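Local coordinates for PTS system fructose-like EIIB component 3 (Escherichia coli K12, PDB 4TN5), which probably relays a phosphoryl group, held on a cysteine, from the EIIA protein to incoming fructose-like sugar during uptake by the bacterial phosphotransferase system, at residues E75-Q81 with A104-L110; Y3-A9 with A57-I63; H16-A20 with S83-F87; I37-G41 with L68-R73. All blocks are in the same frame, centred on the assembly; numbering follows the deposited sequence.

Contact 1 of 4, residues E75-Q81 with A104-L110; sequences EHCRYVQ and APQQTHL
Leu110 sits between two backbone hydrogen bonds to strand 79-82: its N reaches Tyr79 O at 2.8 Å, and its O accepts from Gln81 N at 2.7 Å with a nearly straight N-H...O angle of 169°. They join neighbouring parallel strands, 79-82 and 108-111, at one margin of the chain's mixed sheet. Toward the N-terminal end of the pairing the hydrogen bond is weak, Tyr79 N to Thr108 O at 3.3 Å. Farther out the extended Arg78 chain carries its guanidinium up to the carbonyls of Ala104 and Pro105 in the loop after helix 92-103; the model is too crowded there for bond lengths to be trusted. On the sheet face of Tyr79 and His109 the two rings stack face to face, centroids 4.0 Å apart and planes 30° apart. Tyr79 CG lies between the backbone N and the carbonyl carbon (chi1 72°), which lays CE2 over the imidazole. The side chain of His109 is also about 3 Å from a bound nickel ion. The other face is apolar, with Val80 and Leu110 both packing on Val101 of helix 92-103. Strand 108-111 is outermost only within its chain: His109 pairs antiparallel with the second subunit, so the sheet continues through the dimer, and Thr108 OG1 hydrogen-bonds Thr108 of that subunit. Between the two strands, Val80 CG2 lies 4.2 Å from Leu110 CB.

Contact 2 of 4, residues Y3-A9 with A57-I63; sequences YLVAVTA and ADVALLI
Val5 and Leu61 pair at the middle of two parallel strands, 3-9 and 59-64, in the core of the alpha/beta sheet. Val5 O takes the N-H of Leu61 at 2.8 Å, and backbone bonds on both sides continue the pairing up to Ala9 N on Ile63 O. Side chains fill both faces tightly. On one, Leu4 CD1 meets Val59 CG1 at 3.6 Å, and Thr8 CG2 lies alongside Ile63 CD1 at 3.7 Å; helices 18-30 and 92-103 cover this side. On the other, both methyls of Val5 touch Ala57 CB, and CG2 also meets Ala60 CB at 3.7 Å. The N-terminal end is more open. There Asp58 and Tyr3 are partly exposed, and the tyrosine ring lies obliquely by Ala57 while its OH bonds to Ser36. The carboxylate of Asp58 extends the pairing past the strand: OD2 accepts from Tyr3 N at 3.1 Å, and Asp58 N returns a bond to Tyr3 O. Replacing Asp58 by an alanine is likely to leave Tyr3 N without its carboxylate partner and the strand start less firmly held. Asp58 OD2 receives the N-H on its anti side, 22° out of the carboxylate plane.

Contact 3 of 4, residues H16-A20 with S83-F87; sequences HTYMA and SIYAF
Ile84 and His16 meet where the first turn of helix 84-89 faces the N-terminal end of helix 18-30, two helical elements on the same side of the alpha/beta sheet, next to the probable phosphocysteine site at Cys10. The van der Waals contacts converge on Ile84. Its CG1 stands anti to the carbonyl carbon (chi1 -81°), and the extended chain beyond it drives CD1 toward His16 O, 3.2 Å away; the same methyl reaches Thr17 OG1 and, more loosely, its apolar partner Ala20 CB. Phe87 works one turn on, its CE2 3.4 Å from Ala20 O and its CD2 4.4 Å from Ala20 CB, and its side chain also packs on Leu24 and Leu27 of helix 18-30. The aromatic contact lies at the outer side: Tyr85 points its edge at the face of His16 in a T-shaped pair, planes at 87° and centroids 5.6 Å apart. No hydrogen bond crosses the two segments; van der Waals and ring contacts join them. His16 ND1 bonds weakly to Ser12, and the backbone N of Ile84 to Asp65. Thr17, His16 and Ile84 all touch Cys10, so this packing forms part of its surroundings. Tyr85 CE1 stands 4.1 Å above the imidazole plane, displaced toward its rim near His16 CG.

Contact 4 of 4, residues I37-G41 with L68-R73; sequences IETQG and LAGAER
Glu38, on strand 34-41, sends its carboxylate to Arg73 in the loop between strands 59-64 and 79-82. With CG anti to the backbone N (chi1 174°) and the chain extended, the acid reaches straight off the strand to meet the guanidinium from the opposite direction. The salt bridge is bidentate and end-on: NH1 bonds OE1 at 2.7 Å on its syn lone pair, while NH2 bonds OE2 at 2.9 Å from 32° out of the carboxylate plane. The two flat groups are turned 44° apart. OE1 also accepts from Leu49 N. Two residues on, Gln40 projects the same way, and its amide meets the backbone of Ala69 in a paired exchange: OE1 accepts from Ala69 N at 3.1 Å, and NE2 donates a hydrogen bond to Ala69 O at 3.0 Å. The other N-H of NE2 goes to Glu38 OE2 at 2.6 Å, almost in the amide plane, so the amide orientation is fixed by three bonds. The side chain of Gln40 is about 8 Å from that of Cys10, the probable phosphocysteine. On the loop side a type II turn runs from Leu68 to Ala71, and Gly70, with positive phi, offers its O to both N and NE of Arg73, whose chain bends at chi3 to bring NE there. A glutamine in place of Glu38 would probably leave the arginine charge without its mate and set the Gln40 amide less firmly. The network ties a largely loop segment to a sheet strand, and the negative charge of Glu38, gripped by Arg73, Gln40 and Leu49, is probably stabilised as the carboxylate.

From the N terminus, strand 3-9 opens contact 2, which closes when strand 59-64 comes in beside it. Within that span, residues 16-20 open contact 3 and residues 37-41 open contact 4, so both cross contact 2. Contact 4 closes at the loop 68-73 and is nested inside the long loop that contact 3 closes at 83-87. Contact 1 opens at 75-81, after contacts 2 and 4 have closed, and crosses contact 3 before ending at 104-110. Contacts 1 and 2 join neighbouring strands of one sheet, contact 4 ties strand 34-41 to a connecting loop, and contact 3 packs two helix starts together.

Contact 1 of 4, residues E75-Q81 with A104-L110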
# COMPACT_ATOMS: atom_id res chain seq x y z
N GLU A 75 -8.92 -0.05 2.47
CA GLU A 75 -7.83 -0.95 2.83
C GLU A 75 -7.76 -2.19 1.94
O GLU A 75 -6.68 -2.77 1.75
CB GLU A 75 -7.87 -1.34 4.32
CG GLU A 75 -8.92 -2.38 4.68
CD GLU A 75 -9.20 -2.42 6.17
OE1 GLU A 75 -8.23 -2.42 6.97
OE2 GLU A 75 -10.39 -2.45 6.56
N HIS A 76 -8.89 -2.59 1.38
CA HIS A 76 -8.94 -3.75 0.49
C HIS A 76 -9.14 -3.36 -0.97
O HIS A 76 -9.68 -4.13 -1.76
CB HIS A 76 -10.02 -4.74 0.92
CG HIS A 76 -9.77 -5.36 2.25
ND1 HIS A 76 -8.69 -6.19 2.49
CD2 HIS A 76 -10.46 -5.29 3.42
CE1 HIS A 76 -8.73 -6.60 3.75
NE2 HIS A 76 -9.79 -6.07 4.33
N CYS A 77 -8.68 -2.17 -1.33
CA CYS A 77 -8.79 -1.70 -2.70
C CYS A 77 -7.42 -1.49 -3.32
O CYS A 77 -6.46 -1.15 -2.62
CB CYS A 77 -9.58 -0.38 -2.76
SG CYS A 77 -11.14 -0.39 -1.86
N ARG A 78 -7.32 -1.71 -4.62
CA ARG A 78 -6.19 -1.21 -5.37
C ARG A 78 -6.35 0.30 -5.36
O ARG A 78 -7.41 0.80 -5.70
CB ARG A 78 -6.26 -1.68 -6.82
CG ARG A 78 -6.19 -3.18 -7.03
CD ARG A 78 -6.47 -3.49 -8.48
NE ARG A 78 -6.11 -4.86 -8.83
CZ ARG A 78 -4.93 -5.21 -9.32
NH1 ARG A 78 -3.99 -4.30 -9.51
NH2 ARG A 78 -4.68 -6.48 -9.61
N TYR A 79 -5.32 1.03 -4.95
CA TYR A 79 -5.42 2.48 -5.00
C TYR A 79 -4.11 3.25 -5.16
O TYR A 79 -3.03 2.74 -4.85
CB TYR A 79 -6.24 3.04 -3.82
CG TYR A 79 -5.57 3.00 -2.46
CD1 TYR A 79 -4.65 3.97 -2.09
CD2 TYR A 79 -5.90 2.02 -1.54
CE1 TYR A 79 -4.05 3.94 -0.84
CE2 TYR A 79 -5.31 1.99 -0.29
CZ TYR A 79 -4.39 2.95 0.06
OH TYR A 79 -3.79 2.93 1.30
N VAL A 80 -4.24 4.47 -5.67
CA VAL A 80 -3.13 5.40 -5.76
C VAL A 80 -3.45 6.58 -4.86
O VAL A 80 -4.55 7.12 -4.89
CB VAL A 80 -2.96 5.92 -7.20
CG1 VAL A 80 -1.82 6.94 -7.27
CG2 VAL A 80 -2.70 4.77 -8.15
N GLN A 81 -2.48 6.98 -4.03
CA GLN A 81 -2.67 8.12 -3.16
C GLN A 81 -1.63 9.20 -3.43
O GLN A 81 -0.45 8.91 -3.60
CB GLN A 81 -2.63 7.70 -1.68
CG GLN A 81 -2.78 8.86 -0.71
CD GLN A 81 -3.01 8.41 0.72
OE1 GLN A 81 -3.44 7.28 0.96
NE2 GLN A 81 -2.73 9.29 1.67
N ALA A 104 -1.49 -4.05 -12.98
CA ALA A 104 -0.69 -4.96 -12.16
C ALA A 104 -1.53 -6.05 -11.49
O ALA A 104 -2.60 -5.77 -10.96
CB ALA A 104 0.12 -4.17 -11.13
N PRO A 105 -1.03 -7.28 -11.51
CA PRO A 105 -1.78 -8.43 -10.99
C PRO A 105 -2.38 -8.26 -9.59
O PRO A 105 -3.56 -8.54 -9.41
CB PRO A 105 -0.72 -9.54 -10.97
CG PRO A 105 0.24 -9.16 -12.05
CD PRO A 105 0.29 -7.66 -12.04
N GLN A 106 -1.58 -7.83 -8.62
CA GLN A 106 -2.00 -7.83 -7.22
C GLN A 106 -2.59 -6.52 -6.70
O GLN A 106 -2.47 -5.46 -7.33
CB GLN A 106 -0.84 -8.26 -6.32
CG GLN A 106 0.12 -9.25 -6.97
CD GLN A 106 0.98 -8.60 -8.04
OE1 GLN A 106 0.70 -7.48 -8.48
NE2 GLN A 106 2.03 -9.30 -8.46
N GLN A 107 -3.23 -6.61 -5.53
CA GLN A 107 -3.81 -5.46 -4.84
C GLN A 107 -2.62 -4.65 -4.34
O GLN A 107 -2.05 -4.93 -3.29
CB GLN A 107 -4.72 -5.92 -3.71
CG GLN A 107 -5.13 -4.82 -2.74
CD GLN A 107 -5.92 -5.34 -1.56
OE1 GLN A 107 -6.72 -6.26 -1.69
NE2 GLN A 107 -5.71 -4.73 -0.40
N THR A 108 -2.23 -3.64 -5.12
CA THR A 108 -1.10 -2.78 -4.77
C THR A 108 -1.67 -1.44 -4.32
O THR A 108 -2.62 -0.92 -4.90
CB THR A 108 -0.07 -2.54 -5.89
OG1 THR A 108 0.68 -1.36 -5.60
CG2 THR A 108 -0.77 -2.38 -7.23
N HIS A 109 -1.07 -0.89 -3.27
CA HIS A 109 -1.29 0.50 -2.88
C HIS A 109 -0.10 1.29 -3.39
O HIS A 109 1.04 0.86 -3.24
CB HIS A 109 -1.37 0.63 -1.36
CG HIS A 109 -2.53 -0.07 -0.73
ND1 HIS A 109 -2.72 -0.13 0.63
CD2 HIS A 109 -3.57 -0.75 -1.29
CE1 HIS A 109 -3.82 -0.81 0.89
NE2 HIS A 109 -4.36 -1.20 -0.25
N LEU A 110 -0.36 2.45 -3.98
CA LEU A 110 0.72 3.26 -4.52
C LEU A 110 0.66 4.66 -3.95
O LEU A 110 -0.31 5.39 -4.16
CB LEU A 110 0.66 3.30 -6.05
CG LEU A 110 1.97 3.42 -6.83
CD1 LEU A 110 1.69 3.30 -8.33
CD2 LEU A 110 2.70 4.72 -6.53

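Contact 2 of 4, residues Y3-A9 with A57-I63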
# COMPACT_ATOMS: atom_id res chain seq x y z
N TYR A 3 -13.92 1.30 -13.74
CA TYR A 3 -14.63 2.14 -12.78
C TYR A 3 -13.75 2.59 -11.62
O TYR A 3 -13.19 1.78 -10.89
CB TYR A 3 -15.88 1.43 -12.27
CG TYR A 3 -16.67 2.24 -11.28
CD1 TYR A 3 -17.16 3.50 -11.61
CD2 TYR A 3 -16.93 1.76 -10.00
CE1 TYR A 3 -17.88 4.25 -10.71
CE2 TYR A 3 -17.66 2.50 -9.09
CZ TYR A 3 -18.13 3.74 -9.45
OH TYR A 3 -18.85 4.49 -8.54
N LEU A 4 -13.66 3.91 -11.45
CA LEU A 4 -12.79 4.52 -10.46
C LEU A 4 -13.60 5.25 -9.39
O LEU A 4 -14.56 5.95 -9.71
CB LEU A 4 -11.85 5.51 -11.15
CG LEU A 4 -10.92 6.39 -10.32
CD1 LEU A 4 -9.59 5.69 -10.06
CD2 LEU A 4 -10.69 7.72 -11.01
N VAL A 5 -13.23 5.08 -8.13
CA VAL A 5 -13.78 5.91 -7.07
C VAL A 5 -12.68 6.83 -6.55
O VAL A 5 -11.51 6.47 -6.56
CB VAL A 5 -14.38 5.09 -5.90
CG1 VAL A 5 -15.59 4.30 -6.38
CG2 VAL A 5 -13.34 4.18 -5.29
N ALA A 6 -13.06 8.03 -6.12
CA ALA A 6 -12.06 9.01 -5.74
C ALA A 6 -12.46 9.85 -4.54
O ALA A 6 -13.64 10.10 -4.30
CB ALA A 6 -11.73 9.91 -6.91
N VAL A 7 -11.46 10.29 -3.78
CA VAL A 7 -11.67 11.21 -2.68
C VAL A 7 -10.66 12.34 -2.75
O VAL A 7 -9.45 12.11 -2.73
CB VAL A 7 -11.55 10.52 -1.31
CG1 VAL A 7 -11.69 11.54 -0.19
CG2 VAL A 7 -12.59 9.42 -1.17
N THR A 8 -11.16 13.57 -2.86
CA THR A 8 -10.30 14.74 -2.84
C THR A 8 -10.49 15.46 -1.50
O THR A 8 -11.62 15.67 -1.06
CB THR A 8 -10.62 15.70 -4.00
OG1 THR A 8 -11.99 16.12 -3.92
CG2 THR A 8 -10.39 15.01 -5.33
N ALA A 9 -9.39 15.82 -0.86
CA ALA A 9 -9.48 16.42 0.47
C ALA A 9 -8.52 17.58 0.67
O ALA A 9 -7.34 17.52 0.31
CB ALA A 9 -9.27 15.37 1.54
N ALA A 57 -15.48 -1.01 -7.50
CA ALA A 57 -14.51 -0.17 -8.18
C ALA A 57 -13.26 -0.99 -8.46
O ALA A 57 -12.85 -1.82 -7.65
CB ALA A 57 -14.17 1.04 -7.33
N ASP A 58 -12.66 -0.76 -9.62
CA ASP A 58 -11.45 -1.49 -10.00
C ASP A 58 -10.22 -0.88 -9.35
O ASP A 58 -9.20 -1.55 -9.17
CB ASP A 58 -11.30 -1.51 -11.52
CG ASP A 58 -12.47 -2.19 -12.22
OD1 ASP A 58 -12.42 -3.43 -12.37
OD2 ASP A 58 -13.43 -1.49 -12.60
N VAL A 59 -10.32 0.40 -8.99
CA VAL A 59 -9.22 1.11 -8.35
C VAL A 59 -9.73 2.41 -7.73
O VAL A 59 -10.68 3.02 -8.23
CB VAL A 59 -8.08 1.41 -9.36
CG1 VAL A 59 -8.58 2.26 -10.50
CG2 VAL A 59 -6.88 2.06 -8.67
N ALA A 60 -9.12 2.82 -6.62
CA ALA A 60 -9.47 4.07 -5.97
C ALA A 60 -8.36 5.10 -6.16
O ALA A 60 -7.19 4.74 -6.29
CB ALA A 60 -9.75 3.85 -4.49
N LEU A 61 -8.73 6.38 -6.19
CA LEU A 61 -7.74 7.44 -6.24
C LEU A 61 -7.91 8.37 -5.05
O LEU A 61 -8.98 8.96 -4.86
CB LEU A 61 -7.83 8.22 -7.55
CG LEU A 61 -6.79 9.34 -7.72
CD1 LEU A 61 -5.39 8.80 -7.51
CD2 LEU A 61 -6.92 9.98 -9.09
N LEU A 62 -6.87 8.49 -4.24
CA LEU A 62 -6.93 9.31 -3.04
C LEU A 62 -6.08 10.56 -3.18
O LEU A 62 -4.87 10.53 -3.00
CB LEU A 62 -6.49 8.49 -1.82
CG LEU A 62 -7.23 7.16 -1.66
CD1 LEU A 62 -6.76 6.42 -0.42
CD2 LEU A 62 -8.74 7.38 -1.61
N ILE A 63 -6.74 11.66 -3.53
CA ILE A 63 -6.07 12.94 -3.70
C ILE A 63 -6.23 13.76 -2.43
O ILE A 63 -7.21 14.48 -2.27
CB ILE A 63 -6.68 13.72 -4.88
CG1 ILE A 63 -6.91 12.78 -6.07
CG2 ILE A 63 -5.79 14.89 -5.26
CD1 ILE A 63 -7.62 13.43 -7.23

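Contact 3 of 4, residues H16-A20 with S83-F87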
# COMPACT_ATOMS: atom_id res chain seq x y z
N HIS A 16 -9.66 24.31 -3.07
CA HIS A 16 -8.58 23.43 -3.52
C HIS A 16 -9.09 22.01 -3.76
O HIS A 16 -8.40 21.18 -4.36
CB HIS A 16 -7.45 23.41 -2.49
CG HIS A 16 -6.80 24.74 -2.28
ND1 HIS A 16 -6.52 25.25 -1.03
CD2 HIS A 16 -6.37 25.67 -3.17
CE1 HIS A 16 -5.95 26.43 -1.16
NE2 HIS A 16 -5.85 26.71 -2.44
N THR A 17 -10.30 21.73 -3.28
CA THR A 17 -10.91 20.42 -3.45
C THR A 17 -11.67 20.23 -4.76
O THR A 17 -11.52 19.21 -5.43
CB THR A 17 -11.81 20.04 -2.24
OG1 THR A 17 -10.99 19.62 -1.14
CG2 THR A 17 -12.76 18.92 -2.60
N TYR A 18 -12.49 21.21 -5.14
CA TYR A 18 -13.37 21.03 -6.30
C TYR A 18 -12.68 21.07 -7.65
O TYR A 18 -13.14 20.43 -8.60
CB TYR A 18 -14.54 22.00 -6.28
CG TYR A 18 -15.47 21.77 -5.13
CD1 TYR A 18 -15.59 20.51 -4.54
CD2 TYR A 18 -16.28 22.79 -4.65
CE1 TYR A 18 -16.44 20.29 -3.50
CE2 TYR A 18 -17.14 22.58 -3.60
CZ TYR A 18 -17.22 21.33 -3.04
OH TYR A 18 -18.08 21.10 -1.99
N MSE A 19 -11.59 21.82 -7.77
CA MSE A 19 -10.84 21.84 -9.02
C MSE A 19 -10.11 20.52 -9.20
O MSE A 19 -9.87 20.08 -10.32
CB MSE A 19 -9.87 23.03 -9.07
CG MSE A 19 -10.54 24.39 -9.04
SE MSE A 19 -11.66 24.70 -10.60
CE MSE A 19 -12.29 26.50 -10.15
N ALA A 20 -9.75 19.89 -8.08
CA ALA A 20 -9.14 18.57 -8.12
C ALA A 20 -10.16 17.56 -8.63
O ALA A 20 -9.85 16.74 -9.50
CB ALA A 20 -8.64 18.17 -6.74
N SER A 83 -0.99 13.86 -2.84
CA SER A 83 -1.47 15.13 -2.32
C SER A 83 -2.18 15.91 -3.42
O SER A 83 -2.00 15.62 -4.61
CB SER A 83 -0.31 15.95 -1.75
OG SER A 83 0.73 16.10 -2.71
N ILE A 84 -2.98 16.89 -3.03
CA ILE A 84 -3.71 17.71 -4.00
C ILE A 84 -2.79 18.52 -4.89
O ILE A 84 -2.86 18.44 -6.12
CB ILE A 84 -4.72 18.67 -3.33
CG1 ILE A 84 -6.00 17.92 -2.96
CG2 ILE A 84 -5.06 19.83 -4.26
CD1 ILE A 84 -7.16 18.84 -2.62
N TYR A 85 -1.90 19.31 -4.30
CA TYR A 85 -1.06 20.16 -5.13
C TYR A 85 -0.13 19.35 -6.05
O TYR A 85 0.39 19.86 -7.04
CB TYR A 85 -0.34 21.17 -4.25
CG TYR A 85 -1.14 21.83 -3.19
CD1 TYR A 85 -2.45 22.28 -3.40
CD2 TYR A 85 -0.63 21.91 -1.92
CE1 TYR A 85 -3.16 22.85 -2.36
CE2 TYR A 85 -1.35 22.47 -0.92
CZ TYR A 85 -2.60 22.94 -1.14
OH TYR A 85 -3.26 23.49 -0.08
N ALA A 86 0.04 18.06 -5.75
CA ALA A 86 0.73 17.14 -6.65
C ALA A 86 -0.12 16.70 -7.85
O ALA A 86 0.37 16.64 -8.98
CB ALA A 86 1.23 15.93 -5.90
N PHE A 87 -1.38 16.37 -7.59
CA PHE A 87 -2.30 16.01 -8.66
C PHE A 87 -2.52 17.22 -9.57
O PHE A 87 -2.66 17.08 -10.78
CB PHE A 87 -3.64 15.55 -8.09
CG PHE A 87 -4.69 15.30 -9.12
CD1 PHE A 87 -4.70 14.12 -9.85
CD2 PHE A 87 -5.68 16.24 -9.38
CE1 PHE A 87 -5.66 13.88 -10.80
CE2 PHE A 87 -6.65 16.00 -10.33
CZ PHE A 87 -6.64 14.82 -11.04

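Contact 4 of 4, residues I37-G41 with L68-R73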
# COMPACT_ATOMS: atom_id res chain seq x y z
N ILE A 37 -16.83 10.61 -7.27
CA ILE A 37 -15.86 11.35 -6.47
C ILE A 37 -16.44 11.87 -5.16
O ILE A 37 -17.40 12.64 -5.15
CB ILE A 37 -15.28 12.54 -7.26
CG1 ILE A 37 -14.79 12.08 -8.63
CG2 ILE A 37 -14.16 13.20 -6.48
CD1 ILE A 37 -14.25 13.21 -9.49
N GLU A 38 -15.85 11.43 -4.05
CA GLU A 38 -16.23 11.93 -2.74
C GLU A 38 -15.43 13.17 -2.40
O GLU A 38 -14.22 13.23 -2.63
CB GLU A 38 -16.00 10.85 -1.67
CG GLU A 38 -16.25 11.33 -0.24
CD GLU A 38 -16.11 10.21 0.77
OE1 GLU A 38 -16.62 9.10 0.51
OE2 GLU A 38 -15.50 10.44 1.84
N THR A 39 -16.11 14.18 -1.86
CA THR A 39 -15.45 15.42 -1.47
C THR A 39 -15.45 15.58 0.04
O THR A 39 -16.49 15.45 0.69
CB THR A 39 -16.13 16.64 -2.12
OG1 THR A 39 -15.55 16.87 -3.42
CG2 THR A 39 -15.94 17.88 -1.26
N GLN A 40 -14.28 15.86 0.60
CA GLN A 40 -14.16 16.15 2.03
C GLN A 40 -13.52 17.51 2.22
O GLN A 40 -12.33 17.69 1.95
CB GLN A 40 -13.35 15.06 2.73
CG GLN A 40 -13.98 13.68 2.66
CD GLN A 40 -13.19 12.63 3.43
OE1 GLN A 40 -12.28 12.96 4.19
NE2 GLN A 40 -13.54 11.36 3.24
N GLY A 41 -14.31 18.48 2.68
CA GLY A 41 -13.82 19.83 2.86
C GLY A 41 -14.41 20.51 4.09
O GLY A 41 -15.01 19.86 4.94
N LEU A 68 -7.95 11.24 5.68
CA LEU A 68 -9.30 10.99 5.20
C LEU A 68 -10.19 10.38 6.27
O LEU A 68 -9.78 9.45 6.97
CB LEU A 68 -9.29 10.07 3.98
CG LEU A 68 -8.55 10.52 2.72
CD1 LEU A 68 -8.73 9.48 1.62
CD2 LEU A 68 -9.06 11.87 2.28
N ALA A 69 -11.40 10.90 6.40
CA ALA A 69 -12.43 10.22 7.17
C ALA A 69 -12.80 8.99 6.37
O ALA A 69 -12.99 9.06 5.15
CB ALA A 69 -13.63 11.12 7.36
N GLY A 70 -12.90 7.85 7.04
CA GLY A 70 -13.19 6.61 6.35
C GLY A 70 -12.07 6.19 5.42
O GLY A 70 -12.31 5.56 4.39
N ALA A 71 -10.83 6.55 5.78
CA ALA A 71 -9.66 6.04 5.07
C ALA A 71 -9.67 4.53 5.21
O ALA A 71 -9.12 3.80 4.38
CB ALA A 71 -8.39 6.62 5.67
N GLU A 72 -10.32 4.08 6.28
CA GLU A 72 -10.65 2.69 6.55
C GLU A 72 -11.22 1.95 5.34
O GLU A 72 -11.02 0.74 5.20
CB GLU A 72 -11.69 2.66 7.68
CG GLU A 72 -13.00 3.34 7.28
CD GLU A 72 -14.02 3.43 8.39
OE1 GLU A 72 -13.88 2.69 9.38
OE2 GLU A 72 -14.92 4.28 8.29
N ARG A 73 -11.96 2.65 4.48
CA ARG A 73 -12.85 2.00 3.53
C ARG A 73 -12.10 1.43 2.34
O ARG A 73 -12.64 0.63 1.57
CB ARG A 73 -13.90 3.00 3.05
CG ARG A 73 -14.81 3.53 4.15
CD ARG A 73 -15.56 4.77 3.69
NE ARG A 73 -14.65 5.89 3.46
CZ ARG A 73 -15.00 7.02 2.85
NH1 ARG A 73 -16.24 7.19 2.40
NH2 ARG A 73 -14.10 7.99 2.69